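PDB 5K2M: RimK-related lysine biosynthesis protein, which probably uses ATP and magnesium to join an amino acid to a carboxylate in amino-acid biosynthesis, as a LysX-type member of the RimK family of ATP-grasp ligases. Local coordinates for residues F78-K83 against E219-G224; G92-P97 against E211-K216; P69-S74 against G261-Y266; I47-S52 against M246-A251. One frame throughout, in Å; residues are numbered along the deposited sequence.

Overall arrangement
Followed from the N terminus, the chain first leaves a segment of interaction 4 at 47-52, then one of interaction 3 at 69-74, one of interaction 1 at 78-83 and one of interaction 2 at 92-97. The return begins at 211-216, closing interaction 2 inside the loop that 219-224 closes as interaction 1. Both nest within interactions 3 and 4, which cross, since 246-251 comes back before 261-266. Interactions 3 and 4 tie neighbouring strands of the N-terminal parallel sheet to the C-terminal helices and the loop before them. Interaction 1 joins the end of helix 74-80 to the loop after helix 208-219, and interaction 2 joins the loop after helix 83-90 to helix 208-219 itself.

Interaction 1 (F78-K83 against E219-G224); sequences FEAGDK and EAFGEG. With ADP (adenosine-5'-diphosphate), chain O.
Phe221 lays the CE1 corner of its ring against the last part of helix 74-80, overlapping Ala80. Phe221 CE1 lies 4.1 Å from Ala80 N and 4.4 Å from Ala80 CB, and the same carbon reaches Glu79 CB at 4.5 Å. The ring therefore meets backbone as much as side chain, at an oblique tilt. With CG anti to the carbonyl carbon (chi1 -65°), Phe221 carries its ring out from the chain toward this helix, while Leu76, Ala86, Leu90 and Val242 of the same chain also touch it. Directly after it the chain turns: Gly222 is the first residue to leave helical backbone angles, and its phi is positive (84°).

In this ATP-grasp protein the 78-83 segment continues from the Phe221 contact into the ADP site, where Lys83 is a nucleotide-binding residue. Asp82 caps the helix that follows, its OD2 accepting from Phe85 N, and its OD1 is hydrogen-bonded to Tyr58 OH of a second subunit. Lys83, one residue on, bends at chi2 and chi4 and brings NZ to the diphosphate, 2.7 Å from O3B of ADP. A weak bond of 3.4 Å links Lys83 NZ to the bridging O3A of ADP, so the ammonium lies against the terminal phosphate and the bridge together. The same NZ also bonds to Glu241 OE2, from a residue that binds magnesium. Glu79, whose CB helps cover Phe221, turns its carboxylate to a salt bridge with Arg89.

Interaction 2 (G92-P97 against E211-K216); sequences GKVPVP and EELSVK
Val215 N donates to Glu211 O at 3.0 Å, and beside it the backbone N of Lys216, a residue that touches the loop, donates to Glu212 O at 3.1 Å. These ordinary helical bonds fix the turn on which the contact is built, for no hydrogen bond crosses between the two segments. From that turn Lys216 offers CB to Val94 CG1 at 3.7 Å, and its carbonyl carbon lies 3.9 Å from the same methyl. Valine and lysine pass side by side, pointing opposite ways; CB makes the side-chain contact, and the ammonium takes no part in it.

One helical turn earlier, Leu213 presents a single methyl to two residues of the loop. Leu213 CD1 is 3.9 Å from Val94 CB and equally far, 3.9 Å, from Pro95 CD. The leucine reaches them because CG is anti to the backbone N (chi1 -176°), which swings the branch from the flank of the helix toward the loop. Val94 thus fits against two residues spaced three apart on the helix, while the proline ring adds a smaller contact at the exposed margin.

Val239 of strand 236-243 is shared by both sides: the side chains of Val94 and Leu213 touch it, and Pro95 makes a backbone hydrogen bond with it. Further along, Pro97 packs on Glu163, an ADP-binding residue. The loop before strand 99-102 is thereby held to a helix that lies on the five-stranded antiparallel sheet, a join between the two alpha+beta subdomains that enclose the nucleotide in ATP-grasp enzymes.

Interaction 3 (P69-S74 against G261-Y266); sequences PTVNSS and GKLVEY
Val71 spreads its two methyls against two residues of helix 259-272: CG1 faces both neighbours, while CG2 reaches the tyrosine alone. CG1 stands anti to the backbone N (chi1 170°) and fits between Leu263 and Tyr266, with Val71 CG1 3.9 Å from Leu263 CD1 and 3.9 Å from Tyr266 CD2. Relative to the tyrosine this methyl lies in the ring plane, at the edge, so it meets the ring border and not the pi face. The second methyl meets the same side of the ring but stands out of its plane: Val71 CG2 is 3.9 Å from Tyr266 CD2 and 4.0 Å from Tyr266 CE2. Valine and tyrosine run at a slant to one another, whereas valine and leucine point past one another, meeting through the methyls CG1 and CD1.

Val71 belongs to strand 70-71, an outermost strand of the four-stranded parallel sheet in the N-terminal part of the protein. Its side chain also touches Ala267 and Val270 of the same helix, while Leu263 extends across to Ile17 and Ile47; the helix thus covers this face of the sheet. Just past the valine comes a cis peptide bond, after which Asn72 directs its amide to Ala225 N through OD1 and to Pro244 O through ND2.

Between the segments the chemistry is purely apolar, with fit and burial in place of directional bonds. The one polar end of the trio, Tyr266 OH, is bonded beyond the contact to Gly224 N, which probably helps to hold the ring in its orientation beside Val71.

Interaction 4 (I47-S52 against M246-A251); sequences IIRNVS and MEFKNA
Arg49 grips a single backbone oxygen with both of its terminal nitrogens. Arg49 NH1 donates to Met246 O at 2.7 Å and Arg49 NH2 donates to the same Met246 O at 2.9 Å, an end-on fork to one acceptor. Neither bond is straight, the N-H...O angles being 140° and 134°, as sharing one oxygen requires. The NH2 donor lies in the carbonyl plane on a lone pair, whereas NH1 is tilted out of that plane. Bends at chi2 and chi3 curl the chain so that the guanidinium end arrives at the carbonyl, and NE is used as well, in a salt bridge to Glu14. The group is therefore bound on two of its sides, which should fix its rotation.

Packing begins at the edge of the guanidinium, where Met246 CG sits in its plane, 3.7 Å from NH2 of Arg49. Phe248 adds an oblique approach, its CE2 being 4.1 Å from Arg49 NH1.

Met246 lies near the magnesium ligand Asn243, and Glu247 N and Ala251 N are each hydrogen-bonded to a modified side chain from the chain of another protein in the assembly. In the fold, the arginine leaves strand 45-49 of the parallel sheet beside helix 12-24 and meets the loop leading into helix 249-255, where Phe248 N at the N-cap and Lys249 N both bond to Glu13, while Phe248 rests on the start of helix 259-272.

Interaction 1 (F78-K83 against E219-G224)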
loop_
_atom_site.group_PDB
_atom_site.type_symbol
_atom_site.label_atom_id
_atom_site.label_comp_id
_atom_site.label_asym_id
_atom_site.label_seq_id
_atom_site.Cartn_x
_atom_site.Cartn_y
_atom_site.Cartn_z
ATOM N N PHE A 78 -0.942 37.483 13.927
ATOM C CA PHE A 78 -2.253 36.906 14.182
ATOM C C PHE A 78 -2.954 37.553 15.377
ATOM O O PHE A 78 -4.101 37.945 15.276
ATOM C CB PHE A 78 -2.191 35.390 14.420
ATOM C CG PHE A 78 -3.499 34.834 14.904
ATOM C CD1 PHE A 78 -4.643 34.964 14.116
ATOM C CD2 PHE A 78 -3.619 34.289 16.174
ATOM C CE1 PHE A 78 -5.873 34.500 14.567
ATOM C CE2 PHE A 78 -4.834 33.807 16.623
ATOM C CZ PHE A 78 -5.964 33.916 15.825
ATOM N N GLU A 79 -2.273 37.645 16.515
ATOM C CA GLU A 79 -2.938 38.136 17.715
ATOM C C GLU A 79 -3.200 39.627 17.676
ATOM O O GLU A 79 -4.327 40.062 17.928
ATOM C CB GLU A 79 -2.181 37.740 18.976
ATOM C CG GLU A 79 -2.140 36.235 19.144
ATOM C CD GLU A 79 -2.370 35.763 20.567
ATOM O OE1 GLU A 79 -2.795 36.561 21.438
ATOM O OE2 GLU A 79 -2.119 34.561 20.799
ATOM N N ALA A 80 -2.184 40.413 17.347
ATOM C CA ALA A 80 -2.373 41.865 17.228
ATOM C C ALA A 80 -3.364 42.230 16.114
ATOM O O ALA A 80 -4.170 43.150 16.271
ATOM C CB ALA A 80 -1.037 42.567 17.007
ATOM N N GLY A 81 -3.327 41.492 15.003
ATOM C CA GLY A 81 -4.171 41.801 13.838
ATOM C C GLY A 81 -5.647 41.449 13.963
ATOM O O GLY A 81 -6.435 41.767 13.084
ATOM N N ASP A 82 -6.021 40.770 15.038
ATOM C CA ASP A 82 -7.394 40.384 15.269
ATOM C C ASP A 82 -7.950 41.217 16.405
ATOM O O ASP A 82 -7.393 41.197 17.502
ATOM C CB ASP A 82 -7.469 38.894 15.628
ATOM C CG ASP A 82 -8.888 38.407 15.710
ATOM O OD1 ASP A 82 -9.414 38.016 14.656
ATOM O OD2 ASP A 82 -9.502 38.490 16.796
ATOM N N LYS A 83 -9.039 41.945 16.164
ATOM C CA LYS A 83 -9.572 42.836 17.192
ATOM C C LYS A 83 -9.837 42.079 18.484
ATOM O O LYS A 83 -9.522 42.566 19.558
ATOM C CB LYS A 83 -10.859 43.532 16.727
ATOM C CG LYS A 83 -10.696 44.511 15.573
ATOM C CD LYS A 83 -9.809 45.675 15.964
ATOM C CE LYS A 83 -9.993 46.870 15.036
ATOM N NZ LYS A 83 -9.561 46.588 13.636
ATOM N N GLU A 219 3.742 45.966 25.908
ATOM C CA GLU A 219 4.198 44.937 26.861
ATOM C C GLU A 219 3.162 43.828 27.069
ATOM O O GLU A 219 3.516 42.703 27.406
ATOM C CB GLU A 219 4.625 45.574 28.205
ATOM C CG GLU A 219 5.982 46.260 28.085
ATOM C CD GLU A 219 6.398 47.129 29.264
ATOM O OE1 GLU A 219 5.586 47.421 30.170
ATOM O OE2 GLU A 219 7.573 47.547 29.258
ATOM N N ALA A 220 1.893 44.135 26.840
ATOM C CA ALA A 220 0.871 43.092 26.766
ATOM C C ALA A 220 1.190 42.017 25.714
ATOM O O ALA A 220 0.801 40.868 25.874
ATOM C CB ALA A 220 -0.493 43.702 26.479
ATOM N N PHE A 221 1.884 42.408 24.643
ATOM C CA PHE A 221 2.297 41.499 23.587
ATOM C C PHE A 221 3.738 41.016 23.749
ATOM O O PHE A 221 4.019 39.841 23.515
ATOM C CB PHE A 221 2.050 42.158 22.218
ATOM C CG PHE A 221 0.592 42.385 21.952
ATOM C CD1 PHE A 221 -0.188 41.375 21.407
ATOM C CD2 PHE A 221 -0.024 43.561 22.357
ATOM C CE1 PHE A 221 -1.550 41.548 21.219
ATOM C CE2 PHE A 221 -1.382 43.743 22.169
ATOM C CZ PHE A 221 -2.146 42.734 21.588
ATOM N N GLY A 222 4.644 41.916 24.123
ATOM C CA GLY A 222 6.007 41.534 24.498
ATOM C C GLY A 222 7.001 41.364 23.363
ATOM O O GLY A 222 8.116 40.900 23.582
ATOM N N GLU A 223 6.621 41.747 22.150
ATOM C CA GLU A 223 7.522 41.647 21.010
ATOM C C GLU A 223 7.058 42.565 19.904
ATOM O O GLU A 223 5.916 43.039 19.906
ATOM C CB GLU A 223 7.563 40.207 20.464
ATOM C CG GLU A 223 6.194 39.632 20.122
ATOM C CD GLU A 223 6.249 38.338 19.308
ATOM O OE1 GLU A 223 5.626 37.343 19.726
ATOM O OE2 GLU A 223 6.879 38.300 18.233
ATOM N N GLY A 224 7.958 42.802 18.959
ATOM C CA GLY A 224 7.593 43.343 17.657
ATOM C C GLY A 224 7.482 44.847 17.549
ATOM O O GLY A 224 7.884 45.592 18.444
HETATM P PB ADP O . -9.312 49.815 12.053
HETATM O O1B ADP O . -8.568 51.120 12.116
HETATM O O2B ADP O . -10.230 49.681 10.862
HETATM O O3B ADP O . -8.468 48.577 12.232
HETATM P PA ADP O . -10.359 50.833 14.553
HETATM O O1A ADP O . -8.994 51.450 14.788
HETATM O O2A ADP O . -10.955 50.114 15.720
HETATM O O3A ADP O . -10.358 49.842 13.289
HETATM O "O5'" ADP O . -11.388 51.972 14.093
HETATM C "C5'" ADP O . -11.033 52.950 13.142
HETATM C "C4'" ADP O . -11.332 54.335 13.690
HETATM O "O4'" ADP O . -12.731 54.443 13.976
HETATM C "C3'" ADP O . -10.602 54.690 14.976
HETATM O "O3'" ADP O . -9.321 55.287 14.716
HETATM C "C2'" ADP O . -11.574 55.662 15.616
HETATM O "O2'" ADP O . -11.436 56.981 15.091
HETATM C "C1'" ADP O . -12.932 55.158 15.189
HETATM N N9 ADP O . -13.479 54.247 16.204
HETATM C C8 ADP O . -13.323 52.907 16.247
HETATM N N7 ADP O . -13.934 52.370 17.317
HETATM C C5 ADP O . -14.487 53.397 17.989
HETATM C C6 ADP O . -15.296 53.541 19.199
HETATM N N6 ADP O . -15.631 52.457 19.930
HETATM N N1 ADP O . -15.679 54.787 19.544
HETATM C C2 ADP O . -15.350 55.871 18.827
HETATM N N3 ADP O . -14.619 55.822 17.714
HETATM C C4 ADP O . -14.176 54.632 17.256
#

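Interaction 2 (G92-P97 against E211-K216)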
loop_
_atom_site.group_PDB
_atom_site.type_symbol
_atom_site.label_atom_id
_atom_site.label_comp_id
_atom_site.label_asym_id
_atom_site.label_seq_id
_atom_site.Cartn_x
_atom_site.Cartn_y
_atom_site.Cartn_z
ATOM N N GLY A 92 -7.160 43.813 31.339
ATOM C CA GLY A 92 -6.472 43.665 32.614
ATOM C C GLY A 92 -5.097 44.323 32.666
ATOM O O GLY A 92 -4.587 44.562 33.758
ATOM N N LYS A 93 -4.501 44.622 31.503
ATOM C CA LYS A 93 -3.162 45.220 31.430
ATOM C C LYS A 93 -3.217 46.732 31.249
ATOM O O LYS A 93 -2.421 47.457 31.828
ATOM C CB LYS A 93 -2.385 44.637 30.253
ATOM C CG LYS A 93 -2.222 43.128 30.280
ATOM C CD LYS A 93 -1.237 42.690 31.345
ATOM C CE LYS A 93 -0.296 41.630 30.798
ATOM N NZ LYS A 93 -1.015 40.378 30.449
ATOM N N VAL A 94 -4.122 47.182 30.389
ATOM C CA VAL A 94 -4.344 48.593 30.128
ATOM C C VAL A 94 -5.845 48.837 29.999
ATOM O O VAL A 94 -6.601 47.906 29.734
ATOM C CB VAL A 94 -3.629 49.044 28.840
ATOM C CG1 VAL A 94 -2.123 48.897 29.001
ATOM C CG2 VAL A 94 -4.099 48.244 27.634
ATOM N N PRO A 95 -6.291 50.087 30.200
ATOM C CA PRO A 95 -7.721 50.331 30.007
ATOM C C PRO A 95 -8.107 50.292 28.525
ATOM O O PRO A 95 -7.324 50.701 27.661
ATOM C CB PRO A 95 -7.946 51.718 30.625
ATOM C CG PRO A 95 -6.595 52.348 30.732
ATOM C CD PRO A 95 -5.582 51.247 30.768
ATOM N N VAL A 96 -9.304 49.781 28.256
ATOM C CA VAL A 96 -9.826 49.610 26.896
ATOM C C VAL A 96 -11.296 50.030 26.876
ATOM O O VAL A 96 -11.937 50.023 27.908
ATOM C CB VAL A 96 -9.735 48.134 26.446
ATOM C CG1 VAL A 96 -8.279 47.686 26.367
ATOM C CG2 VAL A 96 -10.528 47.222 27.380
ATOM N N PRO A 97 -11.841 50.382 25.707
ATOM C CA PRO A 97 -13.274 50.600 25.720
ATOM C C PRO A 97 -14.008 49.332 26.136
ATOM O O PRO A 97 -13.522 48.220 25.909
ATOM C CB PRO A 97 -13.604 50.939 24.265
ATOM C CG PRO A 97 -12.309 51.348 23.654
ATOM C CD PRO A 97 -11.281 50.514 24.355
ATOM N N GLU A 211 2.666 58.059 25.998
ATOM C CA GLU A 211 3.917 57.304 25.893
ATOM C C GLU A 211 3.918 56.096 26.823
ATOM O O GLU A 211 4.206 54.974 26.392
ATOM C CB GLU A 211 5.144 58.193 26.175
ATOM C CG GLU A 211 6.443 57.406 26.327
ATOM C CD GLU A 211 7.691 58.270 26.316
ATOM O OE1 GLU A 211 7.581 59.501 26.109
ATOM O OE2 GLU A 211 8.789 57.704 26.525
ATOM N N GLU A 212 3.597 56.335 28.089
ATOM C CA GLU A 212 3.578 55.279 29.099
ATOM C C GLU A 212 2.501 54.251 28.823
ATOM O O GLU A 212 2.735 53.056 28.958
ATOM C CB GLU A 212 3.370 55.877 30.491
ATOM C CG GLU A 212 3.364 54.856 31.617
ATOM C CD GLU A 212 3.138 55.484 32.984
ATOM O OE1 GLU A 212 2.499 54.818 33.827
ATOM O OE2 GLU A 212 3.585 56.636 33.216
ATOM N N LEU A 213 1.311 54.710 28.456
ATOM C CA LEU A 213 0.227 53.793 28.088
ATOM C C LEU A 213 0.588 52.962 26.848
ATOM O O LEU A 213 0.309 51.760 26.784
ATOM C CB LEU A 213 -1.066 54.572 27.827
ATOM C CG LEU A 213 -2.313 53.745 27.512
ATOM C CD1 LEU A 213 -2.657 52.828 28.681
ATOM C CD2 LEU A 213 -3.475 54.677 27.208
ATOM N N SER A 214 1.205 53.609 25.870
ATOM C CA SER A 214 1.638 52.932 24.646
ATOM C C SER A 214 2.629 51.804 24.938
ATOM O O SER A 214 2.486 50.697 24.400
ATOM C CB SER A 214 2.263 53.927 23.677
ATOM O OG SER A 214 1.292 54.853 23.227
ATOM N N VAL A 215 3.617 52.076 25.795
ATOM C CA VAL A 215 4.610 51.065 26.150
ATOM C C VAL A 215 3.940 49.885 26.862
ATOM O O VAL A 215 4.247 48.731 26.576
ATOM C CB VAL A 215 5.760 51.646 27.021
ATOM C CG1 VAL A 215 6.667 50.541 27.555
ATOM C CG2 VAL A 215 6.601 52.636 26.223
ATOM N N LYS A 216 3.022 50.180 27.777
ATOM C CA LYS A 216 2.293 49.135 28.507
ATOM C C LYS A 216 1.442 48.277 27.574
ATOM O O LYS A 216 1.373 47.065 27.739
ATOM C CB LYS A 216 1.409 49.738 29.604
ATOM C CG LYS A 216 2.129 50.019 30.918
ATOM C CD LYS A 216 1.251 50.869 31.827
ATOM C CE LYS A 216 1.735 50.887 33.271
ATOM N NZ LYS A 216 1.276 49.673 34.011
#

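Interaction 3 (P69-S74 against G261-Y266)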
loop_
_atom_site.group_PDB
_atom_site.type_symbol
_atom_site.label_atom_id
_atom_site.label_comp_id
_atom_site.label_asym_id
_atom_site.label_seq_id
_atom_site.Cartn_x
_atom_site.Cartn_y
_atom_site.Cartn_z
ATOM N N PRO A 69 13.886 34.186 10.951
ATOM C CA PRO A 69 13.035 34.989 11.801
ATOM C C PRO A 69 12.428 36.145 11.035
ATOM O O PRO A 69 12.961 36.580 10.023
ATOM C CB PRO A 69 13.975 35.484 12.905
ATOM C CG PRO A 69 15.335 35.394 12.327
ATOM C CD PRO A 69 15.306 34.265 11.354
ATOM N N THR A 70 11.321 36.648 11.554
ATOM C CA THR A 70 10.446 37.491 10.798
ATOM C C THR A 70 9.959 38.663 11.685
ATOM O O THR A 70 9.656 38.470 12.871
ATOM C CB THR A 70 9.337 36.545 10.277
ATOM O OG1 THR A 70 9.485 36.321 8.866
ATOM C CG2 THR A 70 8.030 37.006 10.601
ATOM N N VAL A 71 9.902 39.869 11.121
ATOM C CA VAL A 71 9.386 41.037 11.845
ATOM C C VAL A 71 8.197 41.621 11.067
ATOM O O VAL A 71 8.390 42.163 9.974
ATOM C CB VAL A 71 10.461 42.139 12.011
ATOM C CG1 VAL A 71 9.845 43.436 12.529
ATOM C CG2 VAL A 71 11.593 41.669 12.928
ATOM N N ASN A 72 6.973 41.523 11.590
ATOM C CA ASN A 72 6.648 40.866 12.866
ATOM C C ASN A 72 6.546 39.349 12.727
ATOM O O ASN A 72 6.522 38.828 11.617
ATOM C CB ASN A 72 5.344 41.445 13.406
ATOM C CG ASN A 72 5.539 42.821 14.021
ATOM O OD1 ASN A 72 6.452 43.025 14.817
ATOM N ND2 ASN A 72 4.702 43.769 13.643
ATOM N N SER A 73 6.491 38.648 13.854
ATOM C CA SER A 73 6.318 37.189 13.868
ATOM C C SER A 73 4.894 36.779 13.487
ATOM O O SER A 73 3.966 37.586 13.581
ATOM C CB SER A 73 6.661 36.640 15.258
ATOM O OG SER A 73 5.659 36.972 16.210
ATOM N N SER A 74 4.709 35.523 13.085
ATOM C CA SER A 74 3.377 35.042 12.753
ATOM C C SER A 74 2.419 35.115 13.948
ATOM O O SER A 74 1.253 35.486 13.800
ATOM C CB SER A 74 3.415 33.619 12.171
ATOM O OG SER A 74 3.946 32.680 13.081
ATOM N N GLY A 261 13.635 53.367 9.998
ATOM C CA GLY A 261 14.940 53.088 10.612
ATOM C C GLY A 261 14.873 52.268 11.889
ATOM O O GLY A 261 15.631 51.307 12.060
ATOM N N LYS A 262 13.964 52.646 12.782
ATOM C CA LYS A 262 13.752 51.908 14.022
ATOM C C LYS A 262 13.254 50.487 13.748
ATOM O O LYS A 262 13.643 49.543 14.436
ATOM C CB LYS A 262 12.756 52.651 14.915
ATOM C CG LYS A 262 13.244 54.000 15.424
ATOM C CD LYS A 262 14.209 53.802 16.570
ATOM C CE LYS A 262 14.827 55.104 17.026
ATOM N NZ LYS A 262 15.861 54.826 18.062
ATOM N N LEU A 263 12.393 50.339 12.743
ATOM C CA LEU A 263 11.870 49.037 12.375
ATOM C C LEU A 263 13.007 48.137 11.875
ATOM O O LEU A 263 13.087 46.961 12.237
ATOM C CB LEU A 263 10.773 49.185 11.311
ATOM C CG LEU A 263 10.148 47.921 10.721
ATOM C CD1 LEU A 263 9.351 47.184 11.776
ATOM C CD2 LEU A 263 9.260 48.264 9.538
ATOM N N VAL A 264 13.882 48.698 11.048
ATOM C CA VAL A 264 15.030 47.958 10.524
ATOM C C VAL A 264 16.044 47.613 11.629
ATOM O O VAL A 264 16.582 46.502 11.644
ATOM C CB VAL A 264 15.708 48.720 9.375
ATOM C CG1 VAL A 264 17.039 48.090 9.008
ATOM C CG2 VAL A 264 14.792 48.746 8.156
ATOM N N GLU A 265 16.289 48.545 12.549
ATOM C CA GLU A 265 17.198 48.288 13.680
ATOM C C GLU A 265 16.693 47.134 14.538
ATOM O O GLU A 265 17.459 46.292 14.979
ATOM C CB GLU A 265 17.379 49.543 14.544
ATOM C CG GLU A 265 18.206 50.635 13.876
ATOM C CD GLU A 265 18.170 51.975 14.607
ATOM O OE1 GLU A 265 17.694 52.038 15.763
ATOM O OE2 GLU A 265 18.634 52.973 14.018
ATOM N N TYR A 266 15.388 47.088 14.755
ATOM C CA TYR A 266 14.791 45.985 15.458
ATOM C C TYR A 266 14.953 44.690 14.663
ATOM O O TYR A 266 15.343 43.665 15.216
ATOM C CB TYR A 266 13.322 46.272 15.708
ATOM C CG TYR A 266 12.646 45.170 16.459
ATOM C CD1 TYR A 266 12.919 44.961 17.796
ATOM C CD2 TYR A 266 11.747 44.330 15.837
ATOM C CE1 TYR A 266 12.322 43.944 18.497
ATOM C CE2 TYR A 266 11.135 43.307 16.535
ATOM C CZ TYR A 266 11.422 43.131 17.867
ATOM O OH TYR A 266 10.834 42.134 18.578
#

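Interaction 4 (I47-S52 against M246-A251)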
loop_
_atom_site.group_PDB
_atom_site.type_symbol
_atom_site.label_atom_id
_atom_site.label_comp_id
_atom_site.label_asym_id
_atom_site.label_seq_id
_atom_site.Cartn_x
_atom_site.Cartn_y
_atom_site.Cartn_z
ATOM N N ILE A 47 11.511 41.314 6.879
ATOM C CA ILE A 47 10.593 42.354 7.317
ATOM C C ILE A 47 9.316 42.184 6.510
ATOM O O ILE A 47 9.308 42.356 5.293
ATOM C CB ILE A 47 11.204 43.752 7.114
ATOM C CG1 ILE A 47 12.441 43.898 8.011
ATOM C CG2 ILE A 47 10.199 44.842 7.450
ATOM C CD1 ILE A 47 13.331 45.074 7.661
ATOM N N ILE A 48 8.245 41.828 7.201
ATOM C CA ILE A 48 6.981 41.452 6.567
ATOM C C ILE A 48 6.141 42.701 6.292
ATOM O O ILE A 48 5.689 43.353 7.233
ATOM C CB ILE A 48 6.203 40.487 7.478
ATOM C CG1 ILE A 48 7.021 39.216 7.735
ATOM C CG2 ILE A 48 4.840 40.131 6.874
ATOM C CD1 ILE A 48 7.162 38.289 6.544
ATOM N N ARG A 49 5.935 43.031 5.015
ATOM C CA ARG A 49 5.213 44.253 4.649
ATOM C C ARG A 49 4.069 44.051 3.635
ATOM O O ARG A 49 3.614 45.028 3.033
ATOM C CB ARG A 49 6.191 45.307 4.130
ATOM C CG ARG A 49 7.259 45.717 5.133
ATOM C CD ARG A 49 6.670 46.439 6.338
ATOM N NE ARG A 49 5.934 47.627 5.927
ATOM C CZ ARG A 49 5.364 48.493 6.761
ATOM N NH1 ARG A 49 4.713 49.538 6.263
ATOM N NH2 ARG A 49 5.447 48.332 8.080
ATOM N N ASN A 50 3.574 42.819 3.492
ATOM C CA ASN A 50 2.480 42.530 2.552
ATOM C C ASN A 50 1.242 43.383 2.922
ATOM O O ASN A 50 0.903 43.483 4.095
ATOM C CB ASN A 50 2.062 41.048 2.586
ATOM C CG ASN A 50 3.219 40.060 2.397
ATOM O OD1 ASN A 50 3.188 39.234 1.483
ATOM N ND2 ASN A 50 4.190 40.082 3.292
ATOM N N VAL A 51 0.551 43.978 1.947
ATOM C CA VAL A 51 -0.651 44.780 2.263
ATOM C C VAL A 51 -1.802 43.920 2.824
ATOM O O VAL A 51 -2.558 44.362 3.690
ATOM C CB VAL A 51 -1.135 45.599 1.046
ATOM C CG1 VAL A 51 -2.396 46.378 1.381
ATOM C CG2 VAL A 51 -0.058 46.580 0.624
ATOM N N SER A 52 -1.931 42.693 2.332
ATOM C CA SER A 52 -2.935 41.785 2.844
ATOM C C SER A 52 -2.487 41.252 4.204
ATOM O O SER A 52 -1.386 40.696 4.340
ATOM C CB SER A 52 -3.166 40.626 1.869
ATOM O OG SER A 52 -3.796 39.543 2.510
ATOM N N MET A 246 2.308 48.202 10.445
ATOM C CA MET A 246 2.177 49.657 10.567
ATOM C C MET A 246 2.379 50.451 9.269
ATOM O O MET A 246 3.351 50.252 8.537
ATOM C CB MET A 246 3.158 50.162 11.627
ATOM C CG MET A 246 4.621 49.842 11.348
ATOM S SD MET A 246 5.775 50.546 12.544
ATOM C CE MET A 246 5.145 49.844 14.055
ATOM N N GLU A 247 1.454 51.354 8.982
ATOM C CA GLU A 247 1.743 52.445 8.060
ATOM C C GLU A 247 2.164 53.638 8.908
ATOM O O GLU A 247 1.765 53.759 10.076
ATOM C CB GLU A 247 0.541 52.764 7.159
ATOM C CG GLU A 247 0.387 51.821 5.961
ATOM C CD GLU A 247 -0.863 52.109 5.145
ATOM O OE1 GLU A 247 -1.957 52.059 5.721
ATOM O OE2 GLU A 247 -0.766 52.381 3.929
ATOM N N PHE A 248 2.999 54.502 8.339
ATOM C CA PHE A 248 3.593 55.597 9.103
ATOM C C PHE A 248 4.062 56.811 8.301
ATOM O O PHE A 248 4.660 57.724 8.877
ATOM C CB PHE A 248 4.763 55.055 9.950
ATOM C CG PHE A 248 5.824 54.345 9.153
ATOM C CD1 PHE A 248 6.802 55.059 8.469
ATOM C CD2 PHE A 248 5.862 52.955 9.106
ATOM C CE1 PHE A 248 7.778 54.402 7.735
ATOM C CE2 PHE A 248 6.836 52.292 8.386
ATOM C CZ PHE A 248 7.796 53.013 7.696
ATOM N N LYS A 249 3.779 56.857 6.999
ATOM C CA LYS A 249 4.328 57.923 6.175
ATOM C C LYS A 249 3.854 59.302 6.634
ATOM O O LYS A 249 4.631 60.258 6.592
ATOM C CB LYS A 249 4.042 57.711 4.683
ATOM C CG LYS A 249 2.601 57.914 4.244
ATOM C CD LYS A 249 2.455 57.639 2.755
ATOM C CE LYS A 249 1.045 57.924 2.264
ATOM N NZ LYS A 249 0.034 56.996 2.854
ATOM N N ASN A 250 2.600 59.409 7.068
ATOM C CA ASN A 250 2.096 60.687 7.578
ATOM C C ASN A 250 2.649 60.964 8.972
ATOM O O ASN A 250 2.982 62.109 9.291
ATOM C CB ASN A 250 0.562 60.738 7.587
ATOM C CG ASN A 250 -0.037 60.575 6.197
ATOM O OD1 ASN A 250 0.209 61.383 5.288
ATOM N ND2 ASN A 250 -0.827 59.531 6.023
ATOM N N ALA A 251 2.770 59.910 9.782
ATOM C CA ALA A 251 3.274 60.045 11.157
ATOM C C ALA A 251 4.750 60.450 11.192
ATOM O O ALA A 251 5.143 61.306 11.984
ATOM C CB ALA A 251 3.062 58.762 11.937
#